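Local coordinates for protein putative dehydratase (Mesorhizobium loti, PDB 2POZ) that is of unproven function but probably acts as a lyase (dehydratase) of the mandelate racemase/muconate lactonizing enzyme branch of the enolase superfamily, assembled as an octamer, at residues A[204-209]-A[228-233]; A[251-256]-A[272-277]; A[267-272]-A[300-305]. All coordinates share one frame; numbering follows the deposited sequence.

Interaction 1 of 3, residues A[204-209]-A[228-233]; sequences VDLSGG and CFVEEP
V204 and D205 pair in parallel with V230 and E231, their CA atoms 4.7 and 4.4 Å apart, as neighbouring strands of the TIM-type barrel that enolase-superfamily C-terminal domains adopt. They are the two strands of a beta-alpha-beta unit whose crossover is helix 212-222. V204 N gives a hydrogen bond to F229 O, V204 O accepts from E231 N, and L206 N reaches E231 O (2.9 Å). Beyond the strand ends the pairing continues into the loops: L206 to G209 form a type I' turn, and G208 N bonds to E232 O (2.8 Å) in the carbonyl plane.

On one face, L206 lies against V230. CG and CD1 of L206 both bear on V230 CG2, and the 3.4 Å from CG to CG2 is a tight fit; T215, F218 and C219 of helix 212-222 pack on L206 as well. V230 turns CG2 toward L206 by setting it opposite its own backbone N, which leaves CG1 wedged between N and C (chi1 66°).

D205 and E231 occupy the other face with their carboxylates stacked, planes 15° apart, and D205 OD1 3.9 Å from E231 OE2. E231 OE1 is held in a salt bridge by K157. The extended chain of E232 brings OE1 near S207 CA, where it forms a salt bridge with R258. D205 OD1 also closes an Asx turn, receiving S207 N at 2.8 Å from well above the carboxylate plane.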
ATOM      1  N   VAL A 204     -31.963   0.465   5.306  1.00 12.79           N
ATOM      2  CA  VAL A 204     -31.781   1.548   6.255  1.00 12.99           C
ATOM      3  C   VAL A 204     -30.864   2.622   5.670  1.00 14.03           C
ATOM      4  O   VAL A 204     -29.683   2.377   5.403  1.00 14.45           O
ATOM      5  CB  VAL A 204     -31.185   1.021   7.584  1.00 12.54           C
ATOM      6  CG1 VAL A 204     -30.766   2.177   8.471  1.00 13.14           C
ATOM      7  CG2 VAL A 204     -32.220   0.168   8.307  1.00 15.50           C
ATOM      8  N   ASP A 205     -31.422   3.808   5.457  1.00 13.80           N
ATOM      9  CA  ASP A 205     -30.664   4.939   4.932  1.00 13.32           C
ATOM     10  C   ASP A 205     -30.216   5.802   6.111  1.00 12.67           C
ATOM     11  O   ASP A 205     -31.049   6.282   6.887  1.00 11.68           O
ATOM     12  CB  ASP A 205     -31.540   5.752   3.966  1.00 13.73           C
ATOM     13  CG  ASP A 205     -30.875   7.052   3.509  1.00 16.53           C
ATOM     14  OD1 ASP A 205     -29.630   7.164   3.569  1.00 15.43           O
ATOM     15  OD2 ASP A 205     -31.608   7.962   3.079  1.00 14.82           O
ATOM     16  N   LEU A 206     -28.902   5.969   6.261  1.00  9.78           N
ATOM     17  CA  LEU A 206     -28.362   6.777   7.347  1.00 11.14           C
ATOM     18  C   LEU A 206     -28.084   8.206   6.879  1.00 10.29           C
ATOM     19  O   LEU A 206     -27.822   9.098   7.685  1.00 11.14           O
ATOM     20  CB  LEU A 206     -27.087   6.136   7.912  1.00  9.37           C
ATOM     21  CG  LEU A 206     -27.272   4.723   8.482  1.00 12.00           C
ATOM     22  CD1 LEU A 206     -25.986   4.270   9.178  1.00 13.90           C
ATOM     23  CD2 LEU A 206     -28.440   4.704   9.467  1.00 13.30           C
ATOM     24  N   SER A 207     -28.146   8.408   5.567  1.00 10.66           N
ATOM     25  CA  SER A 207     -27.937   9.722   4.960  1.00 11.69           C
ATOM     26  C   SER A 207     -26.752  10.471   5.564  1.00 12.53           C
ATOM     27  O   SER A 207     -26.863  11.649   5.886  1.00 13.60           O
ATOM     28  CB  SER A 207     -29.216  10.565   5.112  1.00 13.38           C
ATOM     29  OG  SER A 207     -29.244  11.661   4.210  1.00 12.07           O
ATOM     30  N   GLY A 208     -25.620   9.786   5.717  1.00 12.77           N
ATOM     31  CA  GLY A 208     -24.443  10.425   6.280  1.00 12.93           C
ATOM     32  C   GLY A 208     -24.019   9.850   7.622  1.00 15.27           C
ATOM     33  O   GLY A 208     -22.829   9.853   7.958  1.00 16.12           O
ATOM     34  N   GLY A 209     -24.996   9.372   8.391  1.00 14.49           N
ATOM     35  CA  GLY A 209     -24.720   8.781   9.689  1.00 13.00           C
ATOM     36  C   GLY A 209     -24.158   9.705  10.754  1.00 13.94           C
ATOM     37  O   GLY A 209     -24.388  10.913  10.756  1.00 14.33           O
ATOM     38  N   CYS A 228     -31.335  -5.462   4.615  1.00 19.02           N
ATOM     39  CA  CYS A 228     -30.872  -5.705   3.250  1.00 20.39           C
ATOM     40  C   CYS A 228     -29.566  -4.917   3.037  1.00 20.39           C
ATOM     41  O   CYS A 228     -28.536  -5.479   2.653  1.00 18.55           O
ATOM     42  CB  CYS A 228     -31.950  -5.265   2.258  1.00 22.02           C
ATOM     43  SG  CYS A 228     -31.606  -5.674   0.534  1.00 26.72           S
ATOM     44  N   PHE A 229     -29.618  -3.613   3.274  1.00 17.71           N
ATOM     45  CA  PHE A 229     -28.422  -2.785   3.172  1.00 17.40           C
ATOM     46  C   PHE A 229     -28.571  -1.457   3.915  1.00 16.02           C
ATOM     47  O   PHE A 229     -29.684  -1.031   4.240  1.00 16.29           O
ATOM     48  CB  PHE A 229     -28.023  -2.550   1.694  1.00 16.14           C
ATOM     49  CG  PHE A 229     -28.988  -1.701   0.899  1.00 18.69           C
ATOM     50  CD1 PHE A 229     -29.115  -0.334   1.148  1.00 15.78           C
ATOM     51  CD2 PHE A 229     -29.707  -2.255  -0.159  1.00 16.55           C
ATOM     52  CE1 PHE A 229     -29.933   0.467   0.352  1.00 15.37           C
ATOM     53  CE2 PHE A 229     -30.532  -1.459  -0.966  1.00 17.90           C
ATOM     54  CZ  PHE A 229     -30.643  -0.094  -0.709  1.00 14.89           C
ATOM     55  N   VAL A 230     -27.435  -0.838   4.219  1.00 15.11           N
ATOM     56  CA  VAL A 230     -27.408   0.452   4.885  1.00 14.13           C
ATOM     57  C   VAL A 230     -26.851   1.429   3.845  1.00 14.11           C
ATOM     58  O   VAL A 230     -25.818   1.164   3.224  1.00 13.78           O
ATOM     59  CB  VAL A 230     -26.506   0.432   6.157  1.00 16.52           C
ATOM     60  CG1 VAL A 230     -25.047   0.210   5.781  1.00 18.33           C
ATOM     61  CG2 VAL A 230     -26.655   1.736   6.913  1.00 16.85           C
ATOM     62  N   GLU A 231     -27.548   2.542   3.650  1.00 11.57           N
ATOM     63  CA  GLU A 231     -27.155   3.554   2.675  1.00 12.85           C
ATOM     64  C   GLU A 231     -26.400   4.726   3.301  1.00 12.83           C
ATOM     65  O   GLU A 231     -26.775   5.225   4.373  1.00 11.43           O
ATOM     66  CB  GLU A 231     -28.398   4.071   1.949  1.00 13.86           C
ATOM     67  CG  GLU A 231     -28.115   5.078   0.846  1.00 16.26           C
ATOM     68  CD  GLU A 231     -29.391   5.566   0.180  1.00 18.36           C
ATOM     69  OE1 GLU A 231     -30.351   4.770   0.097  1.00 16.75           O
ATOM     70  OE2 GLU A 231     -29.429   6.736  -0.268  1.00 21.02           O
ATOM     71  N   GLU A 232     -25.344   5.165   2.617  1.00 11.38           N
ATOM     72  CA  GLU A 232     -24.510   6.271   3.075  1.00 12.12           C
ATOM     73  C   GLU A 232     -24.257   6.236   4.582  1.00 11.51           C
ATOM     74  O   GLU A 232     -24.694   7.126   5.305  1.00 10.52           O
ATOM     75  CB  GLU A 232     -25.154   7.615   2.708  1.00 13.04           C
ATOM     76  CG  GLU A 232     -25.233   7.905   1.216  1.00 17.66           C
ATOM     77  CD  GLU A 232     -25.751   9.308   0.936  1.00 18.64           C
ATOM     78  OE1 GLU A 232     -26.811   9.670   1.492  1.00 17.28           O
ATOM     79  OE2 GLU A 232     -25.102  10.046   0.162  1.00 18.58           O
ATOM     80  N   PRO A 233     -23.537   5.214   5.074  1.00 11.95           N
ATOM     81  CA  PRO A 233     -23.266   5.127   6.513  1.00 10.51           C
ATOM     82  C   PRO A 233     -22.403   6.285   7.012  1.00 12.24           C
ATOM     83  O   PRO A 233     -22.340   6.553   8.215  1.00 12.14           O
ATOM     84  CB  PRO A 233     -22.582   3.767   6.654  1.00 11.99           C
ATOM     85  CG  PRO A 233     -21.833   3.653   5.354  1.00 14.10           C
ATOM     86  CD  PRO A 233     -22.859   4.131   4.341  1.00 12.69           C
TER

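Interaction 2 of 3, residues A[251-256]-A[272-277]; sequences LPIAVG and QACGII
C274 turns its thiol onto V255, and A254 meets I276 CB to CB. These two packings lie on opposite faces of a parallel strand pair in the TIM-type barrel, where helix 261-269 is the crossover of the beta-alpha-beta unit from strand 253-255 to strand 276-277.

With SG set opposite the carbonyl carbon (chi1 -58°), C274 rests its sulfur against both branches of V255, nearer to CG2 (3.5 Å) than to CG1. I253 CG2 approaches the same sulfur from 4.1 Å, so SG touches two residues of strand 253-255 on one side of the sheet. I268 of helix 261-269 touches both C274 and V255, which places the thiol in the layer between strands and helices. On the other side, A254 CB lies 3.7 Å from I276 CB and close to I276 CG2, and F229 of the next strand packs on both residues.

The backbone holds this alignment through I253 O, which receives G275 N in the carbonyl plane at 3.1 Å and, more weakly, I276 N. V255 N then bonds to I276 O (3.2 Å). The register is that of A254 paired with I276 and V255 with I277, while CA-H...O contacts run from A254 CA to I276 O and from I277 CA to V255 O. At the start of strand 253-255 a water bridges the two segments, accepting from I253 N and donating to A273 O at 2.6 Å.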
ATOM      1  N   LEU A 251     -23.315  -5.454   7.612  1.00 17.58           N
ATOM      2  CA  LEU A 251     -24.336  -5.090   6.634  1.00 17.99           C
ATOM      3  C   LEU A 251     -23.761  -4.626   5.301  1.00 15.35           C
ATOM      4  O   LEU A 251     -22.725  -3.981   5.264  1.00 14.04           O
ATOM      5  CB  LEU A 251     -25.203  -3.956   7.186  1.00 18.32           C
ATOM      6  CG  LEU A 251     -25.605  -4.044   8.656  1.00 20.82           C
ATOM      7  CD1 LEU A 251     -26.326  -2.765   9.067  1.00 20.97           C
ATOM      8  CD2 LEU A 251     -26.486  -5.256   8.858  1.00 20.21           C
ATOM      9  N   PRO A 252     -24.427  -4.968   4.187  1.00 16.30           N
ATOM     10  CA  PRO A 252     -23.942  -4.537   2.872  1.00 15.96           C
ATOM     11  C   PRO A 252     -24.152  -3.021   2.811  1.00 15.80           C
ATOM     12  O   PRO A 252     -25.102  -2.493   3.403  1.00 14.33           O
ATOM     13  CB  PRO A 252     -24.871  -5.271   1.905  1.00 17.25           C
ATOM     14  CG  PRO A 252     -25.232  -6.507   2.655  1.00 19.02           C
ATOM     15  CD  PRO A 252     -25.483  -5.984   4.044  1.00 17.54           C
ATOM     16  N   ILE A 253     -23.279  -2.322   2.100  1.00 15.74           N
ATOM     17  CA  ILE A 253     -23.388  -0.877   2.000  1.00 12.69           C
ATOM     18  C   ILE A 253     -23.743  -0.437   0.592  1.00 14.09           C
ATOM     19  O   ILE A 253     -23.338  -1.064  -0.385  1.00 13.27           O
ATOM     20  CB  ILE A 253     -22.063  -0.201   2.396  1.00 13.23           C
ATOM     21  CG1 ILE A 253     -21.720  -0.537   3.855  1.00 12.96           C
ATOM     22  CG2 ILE A 253     -22.166   1.305   2.205  1.00 10.32           C
ATOM     23  CD1 ILE A 253     -20.343  -0.021   4.300  1.00  9.41           C
ATOM     24  N   ALA A 254     -24.507   0.648   0.507  1.00 13.37           N
ATOM     25  CA  ALA A 254     -24.903   1.236  -0.763  1.00 13.07           C
ATOM     26  C   ALA A 254     -24.678   2.749  -0.672  1.00 12.47           C
ATOM     27  O   ALA A 254     -24.984   3.368   0.352  1.00 12.21           O
ATOM     28  CB  ALA A 254     -26.380   0.939  -1.050  1.00 12.80           C
ATOM     29  N   VAL A 255     -24.112   3.332  -1.726  1.00 11.13           N
ATOM     30  CA  VAL A 255     -23.876   4.779  -1.782  1.00 11.67           C
ATOM     31  C   VAL A 255     -24.085   5.209  -3.226  1.00 11.61           C
ATOM     32  O   VAL A 255     -24.260   4.366  -4.103  1.00 11.67           O
ATOM     33  CB  VAL A 255     -22.419   5.181  -1.374  1.00 10.64           C
ATOM     34  CG1 VAL A 255     -22.122   4.739   0.047  1.00 10.14           C
ATOM     35  CG2 VAL A 255     -21.403   4.571  -2.347  1.00  9.84           C
ATOM     36  N   GLY A 256     -24.071   6.514  -3.478  1.00 12.93           N
ATOM     37  CA  GLY A 256     -24.228   6.974  -4.845  1.00 11.36           C
ATOM     38  C   GLY A 256     -25.148   8.152  -5.075  1.00 12.86           C
ATOM     39  O   GLY A 256     -25.013   8.848  -6.084  1.00 11.41           O
ATOM     40  N   GLN A 272     -13.769  -0.644  -3.150  1.00 20.27           N
ATOM     41  CA  GLN A 272     -14.298  -1.996  -3.043  1.00 22.62           C
ATOM     42  C   GLN A 272     -14.848  -2.198  -1.637  1.00 22.41           C
ATOM     43  O   GLN A 272     -14.555  -3.188  -0.965  1.00 22.96           O
ATOM     44  CB  GLN A 272     -13.215  -3.024  -3.347  1.00 26.06           C
ATOM     45  CG  GLN A 272     -13.413  -3.687  -4.694  1.00 30.23           C
ATOM     46  CD  GLN A 272     -12.210  -4.487  -5.141  1.00 32.36           C
ATOM     47  OE1 GLN A 272     -12.277  -5.209  -6.131  1.00 30.86           O
ATOM     48  NE2 GLN A 272     -11.098  -4.357  -4.414  1.00 33.22           N
ATOM     49  N   ALA A 273     -15.650  -1.234  -1.203  1.00 21.07           N
ATOM     50  CA  ALA A 273     -16.260  -1.266   0.113  1.00 21.24           C
ATOM     51  C   ALA A 273     -17.777  -1.391  -0.005  1.00 21.11           C
ATOM     52  O   ALA A 273     -18.444  -1.816   0.936  1.00 22.39           O
ATOM     53  CB  ALA A 273     -15.897  -0.001   0.878  1.00 20.61           C
ATOM     54  N   CYS A 274     -18.308  -1.027  -1.172  1.00 20.11           N
ATOM     55  CA  CYS A 274     -19.747  -1.064  -1.437  1.00 21.00           C
ATOM     56  C   CYS A 274     -20.135  -2.228  -2.332  1.00 20.02           C
ATOM     57  O   CYS A 274     -19.351  -2.671  -3.168  1.00 21.40           O
ATOM     58  CB  CYS A 274     -20.189   0.241  -2.125  1.00 19.06           C
ATOM     59  SG  CYS A 274     -19.807   1.726  -1.170  1.00 31.70           S
ATOM     60  N   GLY A 275     -21.360  -2.707  -2.164  1.00 18.70           N
ATOM     61  CA  GLY A 275     -21.848  -3.790  -2.992  1.00 17.18           C
ATOM     62  C   GLY A 275     -22.947  -3.262  -3.900  1.00 16.26           C
ATOM     63  O   GLY A 275     -23.385  -3.942  -4.832  1.00 17.44           O
ATOM     64  N   ILE A 276     -23.374  -2.029  -3.640  1.00 14.05           N
ATOM     65  CA  ILE A 276     -24.450  -1.405  -4.409  1.00 14.71           C
ATOM     66  C   ILE A 276     -24.218   0.090  -4.616  1.00 12.57           C
ATOM     67  O   ILE A 276     -23.815   0.791  -3.688  1.00 14.60           O
ATOM     68  CB  ILE A 276     -25.802  -1.565  -3.663  1.00 15.40           C
ATOM     69  CG1 ILE A 276     -26.080  -3.042  -3.395  1.00 16.02           C
ATOM     70  CG2 ILE A 276     -26.940  -0.956  -4.476  1.00 15.74           C
ATOM     71  CD1 ILE A 276     -27.085  -3.271  -2.296  1.00 16.92           C
ATOM     72  N   ILE A 277     -24.453   0.579  -5.828  1.00  9.89           N
ATOM     73  CA  ILE A 277     -24.318   2.010  -6.075  1.00 11.77           C
ATOM     74  C   ILE A 277     -25.708   2.522  -6.428  1.00 10.38           C
ATOM     75  O   ILE A 277     -26.512   1.798  -7.007  1.00  7.09           O
ATOM     76  CB  ILE A 277     -23.321   2.359  -7.213  1.00 10.61           C
ATOM     77  CG1 ILE A 277     -23.759   1.733  -8.533  1.00  9.98           C
ATOM     78  CG2 ILE A 277     -21.916   1.908  -6.815  1.00 11.61           C
ATOM     79  CD1 ILE A 277     -23.003   2.294  -9.724  1.00 10.85           C
TER
HETATM   80  O   HOH W   1     -20.464  -3.178   1.863  1.00 17.01           O

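Interaction 3 of 3, residues A[267-272]-A[300-305]; sequences KIFELQ and YNMRVA
F269, of helix 261-269, approaches Y300 with CA atoms 6.5 Å apart, and no hydrogen bond links 267-272 to 300-305; the contact is made by side chains and one carbonyl.

F269 CB sits over the centre of the Y300 ring, 3.5 Å from its centroid and 7° off the normal, a CH-pi contact. The two ring planes are nearly parallel, 15° apart, but their centroids are 5.2 Å apart and the rings barely overlap, so the methylene rather than the phenyl takes the face. F269 O lies 3.4 Å from Y300 CD2. M302, a selenomethionine, comes to the edge of the F269 ring near its plane, SE 3.8 Å from CD2, a Met-aromatic contact. The bend at chi3 (-140°) leaves CE near Q272 CA.

The hydroxyl of Y300 bonds to E270 OE2 of the fourth subunit, and Q272 OE1 bonds to R266 of that same subunit. Replacing Y300 by an alanine is likely to leave F269 CB without the ring it rests on and E270 of the fourth subunit without its hydroxyl partner.

N301, with positive phi, ends helix 287-298 in a Schellman motif, and the chain then enters strand 303-304: a helix-to-strand joint of the TIM-type barrel, packed on the end of the preceding helix and lying at a subunit interface.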
ATOM      1  N   LYS A 267     -13.793   6.771  -7.569  1.00 11.45           N
ATOM      2  CA  LYS A 267     -13.331   6.819  -6.180  1.00 15.41           C
ATOM      3  C   LYS A 267     -14.036   5.753  -5.332  1.00 15.70           C
ATOM      4  O   LYS A 267     -13.442   5.179  -4.422  1.00 16.85           O
ATOM      5  CB  LYS A 267     -13.568   8.219  -5.587  1.00 17.86           C
ATOM      6  CG  LYS A 267     -12.608   9.299  -6.143  1.00 22.54           C
ATOM      7  CD  LYS A 267     -13.066  10.735  -5.831  1.00 24.45           C
ATOM      8  CE  LYS A 267     -14.292  11.137  -6.688  1.00 28.99           C
ATOM      9  NZ  LYS A 267     -14.681  12.596  -6.623  1.00 18.35           N
ATOM     10  N   ILE A 268     -15.299   5.482  -5.642  1.00 14.12           N
ATOM     11  CA  ILE A 268     -16.054   4.474  -4.911  1.00 12.09           C
ATOM     12  C   ILE A 268     -15.613   3.065  -5.323  1.00 13.12           C
ATOM     13  O   ILE A 268     -15.345   2.213  -4.477  1.00 11.79           O
ATOM     14  CB  ILE A 268     -17.569   4.604  -5.178  1.00 12.29           C
ATOM     15  CG1 ILE A 268     -18.075   5.973  -4.700  1.00 13.20           C
ATOM     16  CG2 ILE A 268     -18.325   3.460  -4.484  1.00 10.51           C
ATOM     17  CD1 ILE A 268     -17.774   6.283  -3.242  1.00 13.82           C
ATOM     18  N   PHE A 269     -15.545   2.828  -6.628  1.00 11.00           N
ATOM     19  CA  PHE A 269     -15.156   1.526  -7.149  1.00 13.09           C
ATOM     20  C   PHE A 269     -13.835   1.043  -6.575  1.00 13.55           C
ATOM     21  O   PHE A 269     -13.729  -0.088  -6.101  1.00 13.10           O
ATOM     22  CB  PHE A 269     -15.069   1.582  -8.676  1.00 11.64           C
ATOM     23  CG  PHE A 269     -16.380   1.876  -9.341  1.00 11.80           C
ATOM     24  CD1 PHE A 269     -16.422   2.507 -10.578  1.00  9.98           C
ATOM     25  CD2 PHE A 269     -17.578   1.513  -8.732  1.00 10.44           C
ATOM     26  CE1 PHE A 269     -17.641   2.777 -11.198  1.00 12.12           C
ATOM     27  CE2 PHE A 269     -18.799   1.779  -9.347  1.00 12.62           C
ATOM     28  CZ  PHE A 269     -18.830   2.411 -10.582  1.00 12.31           C
ATOM     29  N   GLU A 270     -12.835   1.914  -6.604  1.00 13.69           N
ATOM     30  CA  GLU A 270     -11.516   1.556  -6.111  1.00 16.30           C
ATOM     31  C   GLU A 270     -11.460   1.225  -4.625  1.00 16.10           C
ATOM     32  O   GLU A 270     -10.495   0.627  -4.166  1.00 15.85           O
ATOM     33  CB  GLU A 270     -10.517   2.660  -6.446  1.00 17.48           C
ATOM     34  CG  GLU A 270     -10.407   2.910  -7.948  1.00 21.14           C
ATOM     35  CD  GLU A 270      -9.180   3.720  -8.331  1.00 23.99           C
ATOM     36  OE1 GLU A 270      -8.868   4.702  -7.624  1.00 22.16           O
ATOM     37  OE2 GLU A 270      -8.536   3.374  -9.349  1.00 26.81           O
ATOM     38  N   LEU A 271     -12.486   1.607  -3.874  1.00 16.60           N
ATOM     39  CA  LEU A 271     -12.513   1.300  -2.448  1.00 18.44           C
ATOM     40  C   LEU A 271     -12.948  -0.143  -2.235  1.00 18.71           C
ATOM     41  O   LEU A 271     -12.550  -0.780  -1.261  1.00 18.78           O
ATOM     42  CB  LEU A 271     -13.499   2.205  -1.710  1.00 18.26           C
ATOM     43  CG  LEU A 271     -13.260   3.712  -1.706  1.00 21.18           C
ATOM     44  CD1 LEU A 271     -14.438   4.391  -1.015  1.00 22.78           C
ATOM     45  CD2 LEU A 271     -11.953   4.029  -1.002  1.00 18.54           C
ATOM     46  N   GLN A 272     -13.769  -0.644  -3.150  1.00 20.27           N
ATOM     47  CA  GLN A 272     -14.298  -1.996  -3.043  1.00 22.62           C
ATOM     48  C   GLN A 272     -14.848  -2.198  -1.637  1.00 22.41           C
ATOM     49  O   GLN A 272     -14.555  -3.188  -0.965  1.00 22.96           O
ATOM     50  CB  GLN A 272     -13.215  -3.024  -3.347  1.00 26.06           C
ATOM     51  CG  GLN A 272     -13.413  -3.687  -4.694  1.00 30.23           C
ATOM     52  CD  GLN A 272     -12.210  -4.487  -5.141  1.00 32.36           C
ATOM     53  OE1 GLN A 272     -12.277  -5.209  -6.131  1.00 30.86           O
ATOM     54  NE2 GLN A 272     -11.098  -4.357  -4.414  1.00 33.22           N
ATOM     55  N   TYR A 300     -16.689  -4.315 -11.033  1.00 13.70           N
ATOM     56  CA  TYR A 300     -16.352  -4.372  -9.617  1.00 13.52           C
ATOM     57  C   TYR A 300     -17.309  -5.244  -8.822  1.00 13.92           C
ATOM     58  O   TYR A 300     -17.404  -5.124  -7.602  1.00 13.06           O
ATOM     59  CB  TYR A 300     -16.293  -2.963  -9.018  1.00 15.22           C
ATOM     60  CG  TYR A 300     -15.074  -2.194  -9.475  1.00 16.03           C
ATOM     61  CD1 TYR A 300     -15.066  -1.506 -10.688  1.00 16.46           C
ATOM     62  CD2 TYR A 300     -13.907  -2.204  -8.715  1.00 14.97           C
ATOM     63  CE1 TYR A 300     -13.921  -0.846 -11.132  1.00 17.69           C
ATOM     64  CE2 TYR A 300     -12.764  -1.554  -9.147  1.00 18.50           C
ATOM     65  CZ  TYR A 300     -12.773  -0.877 -10.357  1.00 18.72           C
ATOM     66  OH  TYR A 300     -11.624  -0.242 -10.777  1.00 19.99           O
ATOM     67  N   ASN A 301     -18.018  -6.120  -9.530  1.00 12.51           N
ATOM     68  CA  ASN A 301     -18.939  -7.053  -8.902  1.00 14.80           C
ATOM     69  C   ASN A 301     -20.054  -6.354  -8.114  1.00 15.34           C
ATOM     70  O   ASN A 301     -20.523  -6.860  -7.089  1.00 14.75           O
ATOM     71  CB  ASN A 301     -18.140  -7.990  -7.985  1.00 14.63           C
ATOM     72  CG  ASN A 301     -18.658  -9.405  -8.011  1.00 16.67           C
ATOM     73  OD1 ASN A 301     -18.940  -9.948  -9.077  1.00 18.71           O
ATOM     74  ND2 ASN A 301     -18.773 -10.021  -6.835  1.00 18.95           N
HETATM   75  N   MSE A 302     -20.486  -5.201  -8.613  1.00 15.90           N
HETATM   76  CA  MSE A 302     -21.535  -4.424  -7.962  1.00 17.87           C
HETATM   77  C   MSE A 302     -22.853  -4.401  -8.722  1.00 17.02           C
HETATM   78  O   MSE A 302     -22.877  -4.555  -9.940  1.00 16.89           O
HETATM   79  CB  MSE A 302     -21.070  -2.986  -7.786  1.00 19.38           C
HETATM   80  CG  MSE A 302     -20.390  -2.697  -6.481  1.00 27.24           C
HETATM   81 SE   MSE A 302     -19.523  -0.979  -6.589  1.00 37.40          SE
HETATM   82  CE  MSE A 302     -17.876  -1.434  -5.645  1.00 32.56           C
ATOM     83  N   ARG A 303     -23.951  -4.200  -7.997  1.00 16.52           N
ATOM     84  CA  ARG A 303     -25.263  -4.104  -8.632  1.00 17.16           C
ATOM     85  C   ARG A 303     -25.771  -2.672  -8.474  1.00 16.17           C
ATOM     86  O   ARG A 303     -25.170  -1.868  -7.754  1.00 15.70           O
ATOM     87  CB  ARG A 303     -26.239  -5.119  -8.034  1.00 18.08           C
ATOM     88  CG  ARG A 303     -26.214  -5.193  -6.536  1.00 19.84           C
ATOM     89  CD  ARG A 303     -27.163  -6.276  -6.037  1.00 20.84           C
ATOM     90  NE  ARG A 303     -27.015  -6.458  -4.600  1.00 20.69           N
ATOM     91  CZ  ARG A 303     -27.928  -7.019  -3.815  1.00 22.01           C
ATOM     92  NH1 ARG A 303     -29.069  -7.460  -4.321  1.00 20.04           N
ATOM     93  NH2 ARG A 303     -27.697  -7.127  -2.517  1.00 22.71           N
ATOM     94  N   VAL A 304     -26.874  -2.345  -9.138  1.00 15.80           N
ATOM     95  CA  VAL A 304     -27.375  -0.976  -9.121  1.00 13.03           C
ATOM     96  C   VAL A 304     -28.828  -0.769  -8.691  1.00 12.50           C
ATOM     97  O   VAL A 304     -29.737  -1.430  -9.186  1.00 12.95           O
ATOM     98  CB  VAL A 304     -27.181  -0.345 -10.530  1.00 13.79           C
ATOM     99  CG1 VAL A 304     -27.497   1.136 -10.503  1.00 12.77           C
ATOM    100  CG2 VAL A 304     -25.743  -0.578 -11.007  1.00 12.49           C
ATOM    101  N   ALA A 305     -29.023   0.160  -7.760  1.00 10.53           N
ATOM    102  CA  ALA A 305     -30.350   0.535  -7.270  1.00 10.26           C
ATOM    103  C   ALA A 305     -30.432   2.048  -7.505  1.00  9.79           C
ATOM    104  O   ALA A 305     -30.183   2.843  -6.592  1.00  7.77           O
ATOM    105  CB  ALA A 305     -30.473   0.223  -5.799  1.00  7.40           C
TER

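The three contacts follow the parallel sheet of the C-terminal barrel domain. Interaction 1 joins strands 201-205 and 227-231, interaction 2 joins 253-255 and 276-277, and interaction 3 sets helix 261-269 against the approach to strand 303-304. Interactions 1 and 2, centres about 9 Å apart, are probably hydrogen-bonded through V230 N to P252 O and E232 N to A254 O. Interactions 2 and 3, centres about 7 Å apart, share Q272 and alternate along the chain; I277 N and O probably bond to R303 O and A305 N. Interaction 1 closes before either opens; its centre is about 16 Å from that of interaction 3. Together they join consecutive barrel strands, and interaction 3 meets neighbouring subunits.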